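Local structure of T9SS C-terminal target domain-containing protein (Bacteroides cellulosilyticus, 5JVK) at residues A[213-224]-A[248-259]. The protein is a family 39 glycoside hydrolase of a gut bacterium that probably hydrolyses O-glycosidic bonds in carbohydrate chains. Sequence-based numbering, arbitrary orientation.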
loop_
_atom_site.group_PDB
_atom_site.type_symbol
_atom_site.label_atom_id
_atom_site.label_comp_id
_atom_site.label_asym_id
_atom_site.label_seq_id
_atom_site.Cartn_x
_atom_site.Cartn_y
_atom_site.Cartn_z
ATOM N N ASN A 213 -17.342 -11.414 11.118
ATOM C CA ASN A 213 -17.209 -10.087 10.500
ATOM C C ASN A 213 -15.997 -9.295 11.016
ATOM O O ASN A 213 -15.881 -8.095 10.764
ATOM C CB ASN A 213 -18.515 -9.299 10.654
ATOM C CG ASN A 213 -19.648 -9.893 9.830
ATOM O OD1 ASN A 213 -19.570 -11.037 9.367
ATOM N ND2 ASN A 213 -20.709 -9.117 9.635
ATOM N N ARG A 214 -15.087 -9.976 11.713
ATOM C CA ARG A 214 -13.749 -9.447 11.972
ATOM C C ARG A 214 -12.922 -9.409 10.676
ATOM O O ARG A 214 -11.995 -8.605 10.552
ATOM C CB ARG A 214 -13.026 -10.290 13.027
ATOM C CG ARG A 214 -13.724 -10.347 14.384
ATOM C CD ARG A 214 -13.002 -11.293 15.332
ATOM N NE ARG A 214 -11.755 -10.719 15.840
ATOM C CZ ARG A 214 -10.794 -11.396 16.473
ATOM N NH1 ARG A 214 -10.902 -12.704 16.704
ATOM N NH2 ARG A 214 -9.704 -10.752 16.883
ATOM N N VAL A 215 -13.255 -10.300 9.735
ATOM C CA VAL A 215 -12.669 -10.334 8.394
ATOM C C VAL A 215 -13.799 -10.443 7.363
ATOM O O VAL A 215 -14.412 -11.501 7.219
ATOM C CB VAL A 215 -11.702 -11.530 8.244
ATOM C CG1 VAL A 215 -11.085 -11.563 6.847
ATOM C CG2 VAL A 215 -10.613 -11.475 9.313
ATOM N N THR A 216 -14.067 -9.346 6.655
ATOM C CA THR A 216 -15.141 -9.281 5.649
ATOM C C THR A 216 -14.663 -9.441 4.195
ATOM O O THR A 216 -15.492 -9.470 3.283
ATOM C CB THR A 216 -15.932 -7.960 5.775
ATOM O OG1 THR A 216 -15.022 -6.855 5.817
ATOM C CG2 THR A 216 -16.770 -7.958 7.040
ATOM N N GLU A 217 -13.348 -9.542 3.983
ATOM C CA GLU A 217 -12.770 -9.702 2.643
ATOM C C GLU A 217 -11.872 -10.937 2.595
ATOM O O GLU A 217 -10.846 -10.988 3.281
ATOM C CB GLU A 217 -11.959 -8.463 2.242
ATOM C CG GLU A 217 -12.789 -7.217 1.959
ATOM C CD GLU A 217 -13.218 -6.478 3.215
ATOM O OE1 GLU A 217 -12.354 -6.181 4.066
ATOM O OE2 GLU A 217 -14.424 -6.189 3.354
ATOM N N TRP A 218 -12.265 -11.918 1.780
ATOM C CA TRP A 218 -11.535 -13.175 1.623
ATOM C C TRP A 218 -11.203 -13.391 0.153
ATOM O O TRP A 218 -12.099 -13.376 -0.694
ATOM C CB TRP A 218 -12.372 -14.343 2.140
ATOM C CG TRP A 218 -12.595 -14.323 3.623
ATOM C CD1 TRP A 218 -13.637 -13.744 4.288
ATOM C CD2 TRP A 218 -11.758 -14.916 4.625
ATOM N NE1 TRP A 218 -13.501 -13.938 5.643
ATOM C CE2 TRP A 218 -12.358 -14.655 5.879
ATOM C CE3 TRP A 218 -10.560 -15.645 4.586
ATOM C CZ2 TRP A 218 -11.798 -15.096 7.088
ATOM C CZ3 TRP A 218 -10.002 -16.085 5.791
ATOM C CH2 TRP A 218 -10.624 -15.807 7.024
ATOM N N GLU A 219 -9.917 -13.598 -0.137
ATOM C CA GLU A 219 -9.416 -13.745 -1.503
ATOM C C GLU A 219 -9.019 -15.197 -1.732
ATOM O O GLU A 219 -8.183 -15.731 -1.010
ATOM C CB GLU A 219 -8.220 -12.813 -1.725
ATOM C CG GLU A 219 -7.724 -12.720 -3.163
ATOM C CD GLU A 219 -6.549 -11.765 -3.327
ATOM O OE1 GLU A 219 -5.879 -11.442 -2.322
ATOM O OE2 GLU A 219 -6.285 -11.334 -4.469
ATOM N N LEU A 220 -9.622 -15.834 -2.733
ATOM C CA LEU A 220 -9.377 -17.249 -3.004
ATOM C C LEU A 220 -8.134 -17.412 -3.884
ATOM O O LEU A 220 -8.173 -17.162 -5.089
ATOM C CB LEU A 220 -10.624 -17.896 -3.633
ATOM C CG LEU A 220 -10.720 -19.428 -3.767
ATOM C CD1 LEU A 220 -9.717 -19.989 -4.769
ATOM C CD2 LEU A 220 -10.562 -20.120 -2.417
ATOM N N TRP A 221 -7.033 -17.815 -3.249
ATOM C CA TRP A 221 -5.768 -18.192 -3.900
ATOM C C TRP A 221 -4.966 -16.976 -4.371
ATOM O O TRP A 221 -5.529 -16.010 -4.877
ATOM C CB TRP A 221 -5.993 -19.182 -5.063
ATOM C CG TRP A 221 -5.010 -20.309 -5.080
ATOM C CD1 TRP A 221 -3.796 -20.332 -5.698
ATOM C CD2 TRP A 221 -5.154 -21.576 -4.431
ATOM N NE1 TRP A 221 -3.174 -21.539 -5.481
ATOM C CE2 TRP A 221 -3.988 -22.324 -4.708
ATOM C CE3 TRP A 221 -6.160 -22.155 -3.644
ATOM C CZ2 TRP A 221 -3.793 -23.622 -4.223
ATOM C CZ3 TRP A 221 -5.969 -23.449 -3.161
ATOM C CH2 TRP A 221 -4.791 -24.166 -3.452
ATOM N N ASN A 222 -3.647 -17.035 -4.187
ATOM C CA ASN A 222 -2.738 -15.980 -4.629
ATOM C C ASN A 222 -2.059 -16.371 -5.943
ATOM O O ASN A 222 -1.281 -17.325 -5.984
ATOM C CB ASN A 222 -1.673 -15.706 -3.570
ATOM C CG ASN A 222 -0.740 -14.580 -3.970
ATOM O OD1 ASN A 222 -1.120 -13.412 -3.956
ATOM N ND2 ASN A 222 0.479 -14.928 -4.346
ATOM N N GLU A 223 -2.362 -15.621 -7.000
ATOM C CA GLU A 223 -1.769 -15.804 -8.330
ATOM C C GLU A 223 -1.807 -17.247 -8.869
ATOM O O GLU A 223 -0.757 -17.841 -9.135
ATOM C CB GLU A 223 -0.336 -15.255 -8.340
ATOM C CG GLU A 223 -0.249 -13.785 -7.962
ATOM C CD GLU A 223 1.113 -13.175 -8.232
ATOM O OE1 GLU A 223 2.112 -13.922 -8.331
ATOM O OE2 GLU A 223 1.183 -11.932 -8.336
ATOM N N PRO A 224 -3.020 -17.814 -9.034
ATOM C CA PRO A 224 -3.173 -19.124 -9.665
ATOM C C PRO A 224 -3.057 -19.038 -11.195
ATOM O O PRO A 224 -4.042 -19.239 -11.913
ATOM C CB PRO A 224 -4.577 -19.551 -9.221
ATOM C CG PRO A 224 -5.311 -18.265 -9.105
ATOM C CD PRO A 224 -4.306 -17.327 -8.502
ATOM N N ASN A 248 -21.216 -17.225 6.241
ATOM C CA ASN A 248 -21.207 -15.776 6.483
ATOM C C ASN A 248 -21.642 -15.048 5.203
ATOM O O ASN A 248 -20.822 -14.827 4.312
ATOM C CB ASN A 248 -19.810 -15.319 6.932
ATOM C CG ASN A 248 -19.779 -13.882 7.447
ATOM O OD1 ASN A 248 -20.703 -13.095 7.229
ATOM N ND2 ASN A 248 -18.691 -13.530 8.121
ATOM N N PRO A 249 -22.939 -14.680 5.101
ATOM C CA PRO A 249 -23.422 -13.938 3.922
ATOM C C PRO A 249 -22.812 -12.543 3.727
ATOM O O PRO A 249 -22.812 -12.035 2.606
ATOM C CB PRO A 249 -24.931 -13.812 4.174
ATOM C CG PRO A 249 -25.261 -14.900 5.133
ATOM C CD PRO A 249 -24.049 -15.053 6.000
ATOM N N ASP A 250 -22.304 -11.941 4.804
ATOM C CA ASP A 250 -21.823 -10.552 4.784
ATOM C C ASP A 250 -20.418 -10.339 4.198
ATOM O O ASP A 250 -20.029 -9.192 3.981
ATOM C CB ASP A 250 -21.871 -9.956 6.202
ATOM C CG ASP A 250 -23.281 -9.926 6.789
ATOM O OD1 ASP A 250 -24.268 -9.861 6.018
ATOM O OD2 ASP A 250 -23.396 -9.956 8.033
ATOM N N ILE A 251 -19.659 -11.407 3.944
ATOM C CA ILE A 251 -18.316 -11.253 3.363
ATOM C C ILE A 251 -18.366 -10.898 1.875
ATOM O O ILE A 251 -19.396 -11.062 1.212
ATOM C CB ILE A 251 -17.412 -12.505 3.541
ATOM C CG1 ILE A 251 -17.871 -13.688 2.669
ATOM C CG2 ILE A 251 -17.327 -12.916 5.005
ATOM C CD1 ILE A 251 -16.780 -14.705 2.425
ATOM N N THR A 252 -17.232 -10.414 1.374
ATOM C CA THR A 252 -16.986 -10.275 -0.054
ATOM C C THR A 252 -15.986 -11.364 -0.443
ATOM O O THR A 252 -14.808 -11.293 -0.076
ATOM C CB THR A 252 -16.429 -8.880 -0.386
ATOM O OG1 THR A 252 -17.290 -7.884 0.175
ATOM C CG2 THR A 252 -16.341 -8.664 -1.891
ATOM N N LEU A 253 -16.475 -12.391 -1.139
ATOM C CA LEU A 253 -15.624 -13.456 -1.667
ATOM C C LEU A 253 -14.975 -12.970 -2.960
ATOM O O LEU A 253 -15.675 -12.652 -3.925
ATOM C CB LEU A 253 -16.438 -14.732 -1.910
ATOM C CG LEU A 253 -15.701 -16.059 -2.176
ATOM C CD1 LEU A 253 -15.100 -16.133 -3.578
ATOM C CD2 LEU A 253 -14.635 -16.331 -1.118
ATOM N N ILE A 254 -13.641 -12.931 -2.967
ATOM C CA ILE A 254 -12.862 -12.340 -4.057
ATOM C C ILE A 254 -12.102 -13.424 -4.830
ATOM O O ILE A 254 -11.265 -14.124 -4.262
ATOM C CB ILE A 254 -11.877 -11.275 -3.518
ATOM C CG1 ILE A 254 -12.646 -10.160 -2.789
ATOM C CG2 ILE A 254 -11.033 -10.690 -4.652
ATOM C CD1 ILE A 254 -11.786 -9.293 -1.894
ATOM N N SER A 255 -12.395 -13.544 -6.126
ATOM C CA SER A 255 -11.749 -14.530 -7.004
ATOM C C SER A 255 -10.584 -13.926 -7.791
ATOM O O SER A 255 -10.278 -12.742 -7.645
ATOM C CB SER A 255 -12.772 -15.082 -7.983
ATOM O OG SER A 255 -13.188 -14.064 -8.879
ATOM N N GLY A 256 -9.941 -14.744 -8.625
ATOM C CA GLY A 256 -8.860 -14.295 -9.496
ATOM C C GLY A 256 -7.504 -14.432 -8.843
ATOM O O GLY A 256 -6.637 -15.152 -9.346
ATOM N N GLY A 257 -7.316 -13.728 -7.729
ATOM C CA GLY A 257 -6.053 -13.739 -7.007
ATOM C C GLY A 257 -4.933 -13.038 -7.744
ATOM O O GLY A 257 -3.759 -13.331 -7.505
ATOM N N GLY A 258 -5.289 -12.112 -8.634
ATOM C CA GLY A 258 -4.326 -11.483 -9.526
ATOM C C GLY A 258 -3.707 -12.422 -10.543
ATOM O O GLY A 258 -2.535 -12.272 -10.874
ATOM N N SER A 259 -4.487 -13.389 -11.027
ATOM C CA SER A 259 -4.038 -14.312 -12.076
ATOM C C SER A 259 -4.409 -13.743 -13.449
ATOM O O SER A 259 -5.069 -12.703 -13.535
ATOM C CB SER A 259 -4.641 -15.709 -11.872
ATOM O OG SER A 259 -6.055 -15.668 -11.834
#
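Strands 217-220 and 252-255 run parallel, their axes 4.7 Å apart and 25° askew, laced by alternating backbone hydrogen bonds from T252 N to T216 O, W218 N to T252 O, I254 N to W218 O and L220 N to I254 O. Before the strands, the amides of N213 and N248 lie nearly coplanar, and N248 ND2 donates to N213 OD1 (2.9 Å); N213 ND2 in turn gives an almost straight bond to the anti side of D250 OD2 (3.2 Å). N248 OD1 accepts from D250 N in an Asx turn, so an alanine at N248 would probably leave N213 OD1 without this donor and D250 N without its side-chain acceptor. I251, its CG2 turned anti to the carbonyl carbon (chi1 71°), meets W218 CD1 obliquely with both CG2 and CD1 (each 3.8 Å). Past the strands, E223 N donates to G257 O (2.7 Å), and G257 CA makes a CA-H...O contact with W221 O (3.2 Å), where a CB would clash. E219 extends inside the barrel, CG near I254 CG2 (4.2 Å), its carboxylate held by R134, S286 and T339. These adjacent strands of the (beta/alpha)8 barrel are joined by helix 229-247 in a beta-alpha-beta crossover; W218 packs outward on helix 194-211, I251 on helix 229-247.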